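Local atomic coordinates of pirin-like protein (Geobacillus kaustophilus, PDB entry 2P17), a protein that is of unknown function but belongs to the pirin family, two-domain cupin proteins, and binds one iron ion per subunit. Residues G25-P30 and G211-F216. Sequence-based numbering, arbitrary orientation.
Sequences GSVLEP and GQALFF
L28 laps against the end of the F215 ring, each side chain reaching past the other from its own backbone. The branch that does most of the touching is CD1 of L28, which comes at the ring obliquely and lies 3.6 Å from CE1 of F215 and 3.7 Å from its CZ. CG of L28 sits in the ring plane, off the edge, 3.9 Å from F215 CE1. V27 O also lies near that plane at the ring edge, 4.1 Å from F215 CZ. One residue before L28, V27 meets A213, two before F215, methyl to methyl, CG1 of V27 to CB of A213 at 3.6 Å; with CG1 anti to the backbone N (chi1 -171°), that branch is swung across to A213. A213 points its CB toward 25-30, whereas F215 closes the distance only with the far end of its ring.

V27 and L28 form a classic beta bulge opposite L42, where the chain turns a corner at V27. Their side chains touch strand 212-216 of the C-terminal cupin domain, and the contact sits in the buried seam between the two cupin domains, away from the iron. R9 makes a cation-pi contact with F215, and the ring of Y36 meets it at about 25°. Replacing F215 by alanine is likely to open a gap beside CD1 of L28 and take away the ring that R9 and Y36 pack on. No hydrogen bond or salt bridge crosses between 25-30 and 211-216, and just 133 Å² is buried, so this piece of the domain interface presumably rests on apolar packing and on the exclusion of water from four buried residues.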
# COMPACT_ATOMS: atom_id res chain seq x y z
N GLY A 25 6.76 10.40 7.67
CA GLY A 25 5.56 10.27 8.51
C GLY A 25 5.19 8.82 8.70
O GLY A 25 5.30 8.04 7.76
N SER A 26 4.77 8.47 9.91
CA SER A 26 4.31 7.11 10.20
C SER A 26 2.82 6.99 9.92
O SER A 26 2.02 7.74 10.49
CB SER A 26 4.63 6.69 11.64
OG SER A 26 5.93 6.10 11.70
N VAL A 27 2.47 6.09 9.01
CA VAL A 27 1.07 5.84 8.68
C VAL A 27 0.57 4.66 9.51
O VAL A 27 -0.46 4.73 10.19
CB VAL A 27 0.87 5.62 7.16
CG1 VAL A 27 -0.61 5.57 6.80
CG2 VAL A 27 1.59 6.72 6.33
N LEU A 28 1.32 3.56 9.45
CA LEU A 28 1.18 2.45 10.36
C LEU A 28 2.48 2.40 11.13
O LEU A 28 3.55 2.15 10.54
CB LEU A 28 0.96 1.13 9.60
CG LEU A 28 -0.47 0.71 9.24
CD1 LEU A 28 -1.12 1.70 8.27
CD2 LEU A 28 -0.47 -0.71 8.65
N GLU A 29 2.39 2.64 12.44
CA GLU A 29 3.57 2.63 13.30
C GLU A 29 4.07 1.20 13.47
O GLU A 29 3.27 0.26 13.42
CB GLU A 29 3.23 3.24 14.66
CG GLU A 29 2.50 2.31 15.64
CD GLU A 29 1.00 2.16 15.37
OE1 GLU A 29 0.49 2.76 14.40
OE2 GLU A 29 0.34 1.44 16.15
N PRO A 30 5.40 1.03 13.64
CA PRO A 30 5.94 -0.31 13.90
C PRO A 30 5.59 -0.80 15.30
O PRO A 30 5.16 -0.01 16.14
CB PRO A 30 7.46 -0.10 13.77
CG PRO A 30 7.67 1.33 14.12
CD PRO A 30 6.46 2.06 13.60
N GLY A 211 -3.98 12.76 3.43
CA GLY A 211 -3.06 12.67 4.55
C GLY A 211 -3.60 11.84 5.70
O GLY A 211 -2.97 11.76 6.75
N GLN A 212 -4.75 11.20 5.49
CA GLN A 212 -5.34 10.32 6.50
C GLN A 212 -5.35 8.87 6.07
O GLN A 212 -5.54 8.57 4.88
CB GLN A 212 -6.76 10.76 6.85
CG GLN A 212 -6.83 12.20 7.35
CD GLN A 212 -8.18 12.53 7.91
OE1 GLN A 212 -9.20 12.35 7.24
NE2 GLN A 212 -8.21 13.01 9.16
N ALA A 213 -5.14 8.00 7.05
CA ALA A 213 -5.34 6.56 6.89
C ALA A 213 -6.62 6.15 7.60
O ALA A 213 -6.84 6.53 8.76
CB ALA A 213 -4.16 5.79 7.44
N LEU A 214 -7.47 5.40 6.90
CA LEU A 214 -8.76 4.95 7.43
C LEU A 214 -8.73 3.45 7.53
O LEU A 214 -8.51 2.78 6.53
CB LEU A 214 -9.91 5.42 6.53
CG LEU A 214 -10.37 6.87 6.71
CD1 LEU A 214 -9.32 7.87 6.24
CD2 LEU A 214 -11.66 7.08 5.93
N PHE A 215 -8.90 2.93 8.75
CA PHE A 215 -8.75 1.49 9.01
C PHE A 215 -10.10 0.82 9.00
O PHE A 215 -11.08 1.39 9.48
CB PHE A 215 -8.05 1.28 10.35
CG PHE A 215 -6.65 1.77 10.36
CD1 PHE A 215 -5.59 0.92 10.04
CD2 PHE A 215 -6.37 3.12 10.62
CE1 PHE A 215 -4.28 1.40 10.01
CE2 PHE A 215 -5.08 3.60 10.59
CZ PHE A 215 -4.03 2.74 10.29
N PHE A 216 -10.14 -0.42 8.51
CA PHE A 216 -11.40 -1.12 8.30
C PHE A 216 -11.75 -2.04 9.47
O PHE A 216 -10.88 -2.64 10.09
CB PHE A 216 -11.38 -1.98 7.01
CG PHE A 216 -10.89 -1.27 5.78
CD1 PHE A 216 -11.08 0.11 5.61
CD2 PHE A 216 -10.27 -1.99 4.75
CE1 PHE A 216 -10.61 0.75 4.47
CE2 PHE A 216 -9.81 -1.35 3.60
CZ PHE A 216 -9.99 0.03 3.45